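Local coordinates for protein 4-dehydrase (Streptomyces venezuelae, PDB 2PO3) that probably acts as a pyridoxal-phosphate-dependent aminotransferase on a TDP-linked sugar in the biosynthesis of desosamine, at residues 123-132 / 150-160; 3-11 / 385-393. All blocks are in the same frame, centred on the assembly; numbering follows the deposited sequence.

Overall arrangement
Interaction 1 is a largely buried contact, about 17 Å from the centre of the chain, between two connections that follow strands 113-117 and 139-145 of the central sheet. Interaction 2 lies partly buried at the periphery, about 33 Å from that centre, where the start of the chain docks on helix 369-394 near its other end. The centres of the two contacts are 42 Å apart, and they share no helix or strand. The chemistry follows the place: 123-132 / 150-160 combines an apolar helix packing with side-chain bonds to backbone carbonyls, whereas 3-11 / 385-393 relies on a cation-pi stack, a serine-arginine bond and leucine contacts.

Interaction 1: 123-132 / 150-160; sequences TGNLDPDQVA and RPCAADQLRKV
N125 and C152 lie side by side at one end of this contact, their CA atoms 5.7 Å apart, and the two segments then run in the same direction through P128 and L157, whose CA atoms approach to 4.9 Å, to A132 and V160. Before the helices begin, the chains are joined by polar bonds. R150 reaches back with an extended side chain, its NH1 donating to T123 O (2.8 Å) from above the carbonyl plane, while its NE bonds H288. The amide of N125 points across: ND2 donates to R150 O at 2.9 Å, the donor lying 64° out of the carbonyl plane, and OD1 accepts from L147 N, so that both ends of the amide fix its flip. Within the first segment, T123 OG1 accepts from N125 N in an ST turn, and C152 SG lies over one face of the amide, 4.0 Å from N125 CG. A water donates to L126 O and accepts from A153 N, bridging the two backbones. Helix 154-163 is the connection of the beta-alpha-beta unit formed by neighbouring parallel strands 139-145 and 167-171, consistent with the large domain of fold-type I aminotransferases, and L157 also touches F170 of the latter strand. Against this helix sits the short, weakly bonded helix at about 128-131, N-capped by D127, whose OD1 accepts from D129 N. The P128 ring rests against Q156 and L157, with P128 CG 3.5 Å from Q156 CB and P128 CB 3.7 Å from L157 CD2. Farther along, V131 CG1 meets V160 CG1 at 3.8 Å; with CG1 anti to the backbone N (chi1 178°), V160 also brings this methyl against A132.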
loop_
_atom_site.group_PDB
_atom_site.type_symbol
_atom_site.label_atom_id
_atom_site.label_comp_id
_atom_site.label_asym_id
_atom_site.label_seq_id
_atom_site.Cartn_x
_atom_site.Cartn_y
_atom_site.Cartn_z
ATOM N N THR A 123 25.661 -17.287 -11.624
ATOM C CA THR A 123 25.193 -16.586 -10.452
ATOM C C THR A 123 23.680 -16.542 -10.337
ATOM O O THR A 123 23.105 -16.628 -9.250
ATOM C CB THR A 123 25.763 -15.157 -10.402
ATOM O OG1 THR A 123 25.129 -14.359 -11.396
ATOM C CG2 THR A 123 27.255 -15.221 -10.719
ATOM N N GLY A 124 23.033 -16.391 -11.472
ATOM C CA GLY A 124 21.594 -16.317 -11.493
ATOM C C GLY A 124 21.144 -14.879 -11.536
ATOM O O GLY A 124 19.927 -14.632 -11.625
ATOM N N ASN A 125 22.142 -13.971 -11.460
ATOM C CA ASN A 125 21.961 -12.515 -11.468
ATOM C C ASN A 125 22.174 -11.862 -12.834
ATOM O O ASN A 125 22.852 -12.406 -13.709
ATOM C CB ASN A 125 22.848 -11.827 -10.407
ATOM C CG ASN A 125 22.331 -12.105 -9.016
ATOM O OD1 ASN A 125 21.116 -12.252 -8.878
ATOM N ND2 ASN A 125 23.200 -12.197 -7.998
ATOM N N LEU A 126 21.585 -10.668 -13.006
ATOM C CA LEU A 126 21.697 -9.902 -14.240
ATOM C C LEU A 126 23.149 -9.774 -14.716
ATOM O O LEU A 126 24.018 -9.298 -13.980
ATOM C CB LEU A 126 21.140 -8.487 -13.995
ATOM C CG LEU A 126 21.070 -7.616 -15.241
ATOM C CD1 LEU A 126 20.057 -8.181 -16.234
ATOM C CD2 LEU A 126 20.622 -6.231 -14.799
ATOM N N ASP A 127 23.399 -10.197 -15.956
ATOM C CA ASP A 127 24.736 -10.157 -16.568
ATOM C C ASP A 127 25.100 -8.767 -17.105
ATOM O O ASP A 127 24.528 -8.292 -18.086
ATOM C CB ASP A 127 24.825 -11.224 -17.694
ATOM C CG ASP A 127 26.206 -11.440 -18.260
ATOM O OD1 ASP A 127 27.192 -10.836 -17.881
ATOM O OD2 ASP A 127 26.250 -12.371 -19.178
ATOM N N PRO A 128 26.054 -8.080 -16.464
ATOM C CA PRO A 128 26.444 -6.754 -16.904
ATOM C C PRO A 128 26.879 -6.747 -18.358
ATOM O O PRO A 128 26.685 -5.769 -19.061
ATOM C CB PRO A 128 27.640 -6.339 -16.057
ATOM C CG PRO A 128 27.973 -7.501 -15.126
ATOM C CD PRO A 128 26.986 -8.612 -15.433
ATOM N N ASP A 129 27.449 -7.855 -18.805
ATOM C CA ASP A 129 27.887 -7.913 -20.180
ATOM C C ASP A 129 26.751 -8.048 -21.145
ATOM O O ASP A 129 26.973 -8.090 -22.338
ATOM C CB ASP A 129 28.983 -8.955 -20.469
ATOM C CG ASP A 129 30.195 -8.688 -19.629
ATOM O OD1 ASP A 129 30.422 -7.587 -19.150
ATOM O OD2 ASP A 129 30.905 -9.770 -19.371
ATOM N N GLN A 130 25.542 -8.134 -20.649
ATOM C CA GLN A 130 24.433 -8.266 -21.578
ATOM C C GLN A 130 23.649 -7.005 -21.548
ATOM O O GLN A 130 22.685 -6.804 -22.270
ATOM C CB GLN A 130 23.450 -9.351 -21.091
ATOM C CG GLN A 130 24.114 -10.735 -20.985
ATOM C CD GLN A 130 24.446 -11.196 -22.386
ATOM O OE1 GLN A 130 23.548 -11.259 -23.246
ATOM N NE2 GLN A 130 25.739 -11.429 -22.627
ATOM N N VAL A 131 24.076 -6.157 -20.659
ATOM C CA VAL A 131 23.334 -4.945 -20.515
ATOM C C VAL A 131 23.479 -3.985 -21.672
ATOM O O VAL A 131 22.500 -3.620 -22.327
ATOM C CB VAL A 131 23.608 -4.318 -19.150
ATOM C CG1 VAL A 131 23.012 -2.931 -19.108
ATOM C CG2 VAL A 131 22.984 -5.119 -18.011
ATOM N N ALA A 132 24.711 -3.562 -21.912
ATOM C CA ALA A 132 24.954 -2.610 -22.983
ATOM C C ALA A 132 24.150 -2.870 -24.240
ATOM O O ALA A 132 23.577 -1.975 -24.834
ATOM C CB ALA A 132 26.422 -2.519 -23.312
ATOM N N ARG A 150 21.524 -13.251 -3.230
ATOM C CA ARG A 150 22.888 -13.108 -3.722
ATOM C C ARG A 150 23.071 -11.761 -4.387
ATOM O O ARG A 150 22.364 -11.363 -5.326
ATOM C CB ARG A 150 23.390 -14.227 -4.641
ATOM C CG ARG A 150 22.770 -15.583 -4.343
ATOM C CD ARG A 150 22.694 -16.455 -5.595
ATOM N NE ARG A 150 22.643 -17.858 -5.211
ATOM C CZ ARG A 150 22.975 -18.844 -6.030
ATOM N NH1 ARG A 150 23.371 -18.602 -7.268
ATOM N NH2 ARG A 150 22.918 -20.100 -5.605
ATOM N N PRO A 151 24.063 -11.032 -3.909
ATOM C CA PRO A 151 24.232 -9.740 -4.537
ATOM C C PRO A 151 24.686 -9.797 -5.968
ATOM O O PRO A 151 25.466 -10.648 -6.359
ATOM C CB PRO A 151 25.199 -8.950 -3.662
ATOM C CG PRO A 151 25.198 -9.664 -2.320
ATOM C CD PRO A 151 24.832 -11.118 -2.634
ATOM N N CYS A 152 24.190 -8.882 -6.759
ATOM C CA CYS A 152 24.586 -8.706 -8.165
ATOM C C CYS A 152 26.031 -8.215 -8.256
ATOM O O CYS A 152 26.630 -7.873 -7.227
ATOM C CB CYS A 152 23.730 -7.622 -8.820
ATOM S SG CYS A 152 21.974 -8.090 -9.017
ATOM N N ALA A 153 26.542 -8.194 -9.509
ATOM C CA ALA A 153 27.918 -7.674 -9.851
ATOM C C ALA A 153 27.768 -6.167 -10.029
ATOM O O ALA A 153 27.868 -5.621 -11.150
ATOM C CB ALA A 153 28.412 -8.290 -11.161
ATOM N N ALA A 154 27.521 -5.508 -8.910
ATOM C CA ALA A 154 27.210 -4.083 -8.945
ATOM C C ALA A 154 28.323 -3.262 -9.571
ATOM O O ALA A 154 28.034 -2.499 -10.519
ATOM C CB ALA A 154 26.817 -3.558 -7.553
ATOM N N ASP A 155 29.555 -3.468 -9.190
ATOM C CA ASP A 155 30.697 -2.779 -9.754
ATOM C C ASP A 155 30.688 -2.869 -11.266
ATOM O O ASP A 155 30.774 -1.857 -11.961
ATOM C CB ASP A 155 31.998 -3.293 -9.094
ATOM C CG ASP A 155 32.132 -2.924 -7.616
ATOM O OD1 ASP A 155 32.846 -3.539 -6.839
ATOM O OD2 ASP A 155 31.436 -1.864 -7.239
ATOM N N GLN A 156 30.562 -4.091 -11.776
ATOM C CA GLN A 156 30.522 -4.238 -13.214
ATOM C C GLN A 156 29.277 -3.593 -13.812
ATOM O O GLN A 156 29.307 -2.925 -14.865
ATOM C CB GLN A 156 30.577 -5.710 -13.582
ATOM C CG GLN A 156 31.864 -6.398 -13.092
ATOM C CD GLN A 156 31.770 -7.910 -13.245
ATOM O OE1 GLN A 156 31.868 -8.645 -12.245
ATOM N NE2 GLN A 156 31.553 -8.376 -14.483
ATOM N N LEU A 157 28.158 -3.786 -13.104
ATOM C CA LEU A 157 26.895 -3.223 -13.552
ATOM C C LEU A 157 26.962 -1.722 -13.540
ATOM O O LEU A 157 26.508 -1.025 -14.437
ATOM C CB LEU A 157 25.777 -3.689 -12.616
ATOM C CG LEU A 157 25.255 -5.055 -13.023
ATOM C CD1 LEU A 157 24.283 -5.591 -11.987
ATOM C CD2 LEU A 157 24.603 -4.950 -14.400
ATOM N N ARG A 158 27.547 -1.224 -12.471
ATOM C CA ARG A 158 27.725 0.187 -12.308
ATOM C C ARG A 158 28.564 0.681 -13.498
ATOM O O ARG A 158 28.274 1.682 -14.164
ATOM C CB ARG A 158 28.502 0.319 -11.002
ATOM C CG ARG A 158 29.037 1.713 -10.716
ATOM C CD ARG A 158 27.928 2.614 -10.270
ATOM N NE ARG A 158 27.746 2.672 -8.824
ATOM C CZ ARG A 158 26.767 3.452 -8.367
ATOM N NH1 ARG A 158 25.993 4.135 -9.227
ATOM N NH2 ARG A 158 26.555 3.537 -7.048
ATOM N N LYS A 159 29.632 -0.058 -13.798
ATOM C CA LYS A 159 30.476 0.331 -14.916
ATOM C C LYS A 159 29.700 0.501 -16.211
ATOM O O LYS A 159 29.853 1.448 -16.963
ATOM C CB LYS A 159 31.732 -0.521 -15.093
ATOM C CG LYS A 159 32.570 -0.006 -16.251
ATOM C CD LYS A 159 33.735 -0.907 -16.636
ATOM C CE LYS A 159 33.331 -2.020 -17.588
ATOM N NZ LYS A 159 34.461 -2.875 -18.014
ATOM N N VAL A 160 28.829 -0.429 -16.517
ATOM C CA VAL A 160 28.076 -0.266 -17.746
ATOM C C VAL A 160 27.136 0.924 -17.645
ATOM O O VAL A 160 27.025 1.750 -18.549
ATOM C CB VAL A 160 27.283 -1.538 -18.065
ATOM C CG1 VAL A 160 26.461 -1.351 -19.342
ATOM C CG2 VAL A 160 28.200 -2.757 -18.178
HETATM O O HOH W 1 24.998 -9.333 -11.377
#

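Interaction 2: 3-11 / 385-393; sequences SALSDLAFF and RGRELTARH
S3, poorly ordered, brings its CB near R392 NH1; a water 2.6 Å from S3 OG also accepts a weak bond from R392 NH1. L5 then turns its side chain into the helix. L5 CD1 packs 4.0 Å from L389 CG, and L5 CD2 lies over one face of the R385 guanidinium, a group tied along the helix to E388 by a salt bridge (R385 NH2 to E388 OE1, 3.2 Å). At S6 the hydroxyl oxygen accepts from R392 NH1 at 2.8 Å, a nearly straight bond (162°) lying close to the guanidinium plane. L5 to L8 form a type I beta turn, after which L8 CD1 comes within 4.3 Å of L389 CD1. This N-terminal arm thus docks on the last turns of helix 369-394, bringing the two ends of the modelled chain together away from the annotated sites. F10, its CG anti to the backbone N (chi1 -180°), extends toward H393, whose ND1 stands at the ring edge, 3.7 Å from F10 CZ; L314 of helix 312-321 touches both residues. F11 has a partner on each face. F10 CD2 sits over the centre of one, while the R392 guanidinium lies on the other, planes 28° apart, in an off-centre cation-pi contact with CZ 4.4 Å from the F11 ring centroid. The aliphatic part of the same arginine continues the cover, its CD over that face in a CH-pi contact, and L389 CD2 closes on the ring edge. A leucine in place of R392 would probably leave S6 OG without this donor and strip the F11 face of its cation.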
loop_
_atom_site.group_PDB
_atom_site.type_symbol
_atom_site.label_atom_id
_atom_site.label_comp_id
_atom_site.label_asym_id
_atom_site.label_seq_id
_atom_site.Cartn_x
_atom_site.Cartn_y
_atom_site.Cartn_z
ATOM N N SER A 3 5.925 -51.342 -5.708
ATOM C CA SER A 3 6.372 -49.992 -6.000
ATOM C C SER A 3 6.163 -49.080 -4.804
ATOM O O SER A 3 5.072 -48.982 -4.239
ATOM C CB SER A 3 5.692 -49.420 -7.245
ATOM O OG SER A 3 6.645 -49.033 -8.219
ATOM N N ALA A 4 7.233 -48.395 -4.424
ATOM C CA ALA A 4 7.140 -47.475 -3.320
ATOM C C ALA A 4 6.348 -46.281 -3.849
ATOM O O ALA A 4 5.956 -45.372 -3.110
ATOM C CB ALA A 4 8.535 -47.067 -2.853
ATOM N N LEU A 5 6.106 -46.308 -5.168
ATOM C CA LEU A 5 5.379 -45.238 -5.834
ATOM C C LEU A 5 3.908 -45.249 -5.512
ATOM O O LEU A 5 3.235 -44.218 -5.530
ATOM C CB LEU A 5 5.516 -45.221 -7.382
ATOM C CG LEU A 5 6.917 -45.360 -7.979
ATOM C CD1 LEU A 5 6.931 -44.713 -9.359
ATOM C CD2 LEU A 5 8.020 -44.775 -7.096
ATOM N N SER A 6 3.404 -46.443 -5.255
ATOM C CA SER A 6 1.989 -46.562 -4.965
ATOM C C SER A 6 1.617 -46.099 -3.584
ATOM O O SER A 6 0.468 -45.735 -3.326
ATOM C CB SER A 6 1.445 -47.917 -5.331
ATOM O OG SER A 6 2.404 -48.519 -6.178
ATOM N N ASP A 7 2.595 -46.099 -2.694
ATOM C CA ASP A 7 2.283 -45.611 -1.376
ATOM C C ASP A 7 2.196 -44.096 -1.471
ATOM O O ASP A 7 1.794 -43.436 -0.500
ATOM C CB ASP A 7 3.328 -46.027 -0.335
ATOM C CG ASP A 7 3.670 -47.476 -0.480
ATOM O OD1 ASP A 7 2.987 -48.258 -1.119
ATOM O OD2 ASP A 7 4.799 -47.792 0.115
ATOM N N LEU A 8 2.582 -43.593 -2.665
ATOM C CA LEU A 8 2.550 -42.168 -2.959
ATOM C C LEU A 8 1.122 -41.705 -3.046
ATOM O O LEU A 8 0.363 -42.215 -3.870
ATOM C CB LEU A 8 3.242 -41.719 -4.267
ATOM C CG LEU A 8 4.761 -41.915 -4.315
ATOM C CD1 LEU A 8 5.314 -41.389 -5.623
ATOM C CD2 LEU A 8 5.477 -41.225 -3.170
ATOM N N ALA A 9 0.800 -40.733 -2.191
ATOM C CA ALA A 9 -0.511 -40.130 -2.129
ATOM C C ALA A 9 -0.836 -39.619 -3.513
ATOM O O ALA A 9 -1.994 -39.528 -3.942
ATOM C CB ALA A 9 -0.512 -38.981 -1.126
ATOM N N PHE A 10 0.243 -39.269 -4.204
ATOM C CA PHE A 10 0.104 -38.760 -5.544
ATOM C C PHE A 10 -0.517 -39.837 -6.437
ATOM O O PHE A 10 -1.308 -39.567 -7.341
ATOM C CB PHE A 10 1.478 -38.329 -6.060
ATOM C CG PHE A 10 1.381 -37.789 -7.447
ATOM C CD1 PHE A 10 0.993 -36.468 -7.695
ATOM C CD2 PHE A 10 1.669 -38.617 -8.530
ATOM C CE1 PHE A 10 0.909 -35.969 -8.998
ATOM C CE2 PHE A 10 1.574 -38.135 -9.837
ATOM C CZ PHE A 10 1.207 -36.809 -10.074
ATOM N N PHE A 11 -0.132 -41.080 -6.149
ATOM C CA PHE A 11 -0.593 -42.229 -6.881
ATOM C C PHE A 11 -1.814 -42.856 -6.254
ATOM O O PHE A 11 -2.204 -43.973 -6.591
ATOM C CB PHE A 11 0.536 -43.227 -7.072
ATOM C CG PHE A 11 1.448 -42.665 -8.141
ATOM C CD1 PHE A 11 2.792 -42.395 -7.871
ATOM C CD2 PHE A 11 0.945 -42.377 -9.414
ATOM C CE1 PHE A 11 3.639 -41.874 -8.855
ATOM C CE2 PHE A 11 1.782 -41.859 -10.406
ATOM C CZ PHE A 11 3.129 -41.606 -10.127
ATOM N N ARG A 385 13.915 -42.421 -8.937
ATOM C CA ARG A 385 12.905 -43.218 -9.618
ATOM C C ARG A 385 12.064 -42.428 -10.598
ATOM O O ARG A 385 10.992 -42.913 -10.980
ATOM C CB ARG A 385 11.986 -43.946 -8.643
ATOM C CG ARG A 385 12.725 -44.616 -7.475
ATOM C CD ARG A 385 12.988 -46.117 -7.631
ATOM N NE ARG A 385 11.840 -46.933 -8.053
ATOM C CZ ARG A 385 11.161 -47.776 -7.270
ATOM N NH1 ARG A 385 11.456 -47.950 -5.973
ATOM N NH2 ARG A 385 10.142 -48.468 -7.802
ATOM N N GLY A 386 12.589 -41.246 -10.971
ATOM C CA GLY A 386 11.992 -40.267 -11.871
ATOM C C GLY A 386 11.304 -40.819 -13.104
ATOM O O GLY A 386 10.108 -40.596 -13.326
ATOM N N ARG A 387 12.122 -41.544 -13.858
ATOM C CA ARG A 387 11.796 -42.229 -15.101
ATOM C C ARG A 387 10.542 -43.100 -14.946
ATOM O O ARG A 387 9.593 -43.036 -15.744
ATOM C CB ARG A 387 13.008 -43.045 -15.588
ATOM C CG ARG A 387 14.091 -42.170 -16.217
ATOM C CD ARG A 387 15.432 -42.852 -16.535
ATOM N NE ARG A 387 16.588 -41.966 -16.309
ATOM C CZ ARG A 387 16.929 -40.940 -17.112
ATOM N NH1 ARG A 387 16.255 -40.636 -18.222
ATOM N NH2 ARG A 387 17.999 -40.199 -16.806
ATOM N N GLU A 388 10.523 -43.917 -13.899
ATOM C CA GLU A 388 9.367 -44.760 -13.674
ATOM C C GLU A 388 8.173 -43.936 -13.186
ATOM O O GLU A 388 7.021 -44.174 -13.548
ATOM C CB GLU A 388 9.753 -45.943 -12.770
ATOM C CG GLU A 388 8.577 -46.793 -12.242
ATOM C CD GLU A 388 8.980 -47.690 -11.101
ATOM O OE1 GLU A 388 10.111 -48.104 -10.951
ATOM O OE2 GLU A 388 7.989 -48.009 -10.311
ATOM N N LEU A 389 8.474 -42.937 -12.358
ATOM C CA LEU A 389 7.459 -42.060 -11.811
ATOM C C LEU A 389 6.797 -41.262 -12.915
ATOM O O LEU A 389 5.579 -41.095 -12.983
ATOM C CB LEU A 389 8.118 -41.131 -10.791
ATOM C CG LEU A 389 7.200 -40.747 -9.645
ATOM C CD1 LEU A 389 7.953 -39.832 -8.677
ATOM C CD2 LEU A 389 5.969 -40.065 -10.219
ATOM N N THR A 390 7.631 -40.749 -13.803
ATOM C CA THR A 390 7.103 -40.007 -14.924
ATOM C C THR A 390 6.244 -40.984 -15.776
ATOM O O THR A 390 5.101 -40.735 -16.145
ATOM C CB THR A 390 8.274 -39.419 -15.749
ATOM O OG1 THR A 390 9.024 -38.437 -15.056
ATOM C CG2 THR A 390 7.861 -38.920 -17.129
ATOM N N ALA A 391 6.801 -42.148 -16.071
ATOM C CA ALA A 391 6.142 -43.173 -16.873
ATOM C C ALA A 391 4.781 -43.513 -16.354
ATOM O O ALA A 391 3.800 -43.466 -17.076
ATOM C CB ALA A 391 7.026 -44.409 -17.038
ATOM N N ARG A 392 4.746 -43.850 -15.089
ATOM C CA ARG A 392 3.506 -44.193 -14.415
ATOM C C ARG A 392 2.535 -43.010 -14.431
ATOM O O ARG A 392 1.311 -43.128 -14.506
ATOM C CB ARG A 392 3.824 -44.635 -12.989
ATOM C CG ARG A 392 2.613 -44.640 -12.078
ATOM C CD ARG A 392 2.713 -45.730 -11.026
ATOM N NE ARG A 392 1.550 -45.886 -10.147
ATOM C CZ ARG A 392 1.634 -46.500 -8.964
ATOM N NH1 ARG A 392 2.788 -47.013 -8.517
ATOM N NH2 ARG A 392 0.548 -46.601 -8.202
ATOM N N HIS A 393 3.091 -41.823 -14.369
ATOM C CA HIS A 393 2.223 -40.691 -14.395
ATOM C C HIS A 393 1.638 -40.551 -15.797
ATOM O O HIS A 393 0.448 -40.289 -15.992
ATOM C CB HIS A 393 3.030 -39.427 -14.040
ATOM C CG HIS A 393 2.221 -38.158 -14.202
ATOM N ND1 HIS A 393 0.994 -37.964 -13.566
ATOM C CD2 HIS A 393 2.508 -37.003 -14.882
ATOM C CE1 HIS A 393 0.529 -36.767 -13.921
ATOM N NE2 HIS A 393 1.440 -36.157 -14.686
HETATM O O HOH W 2 5.414 -48.171 -10.311
#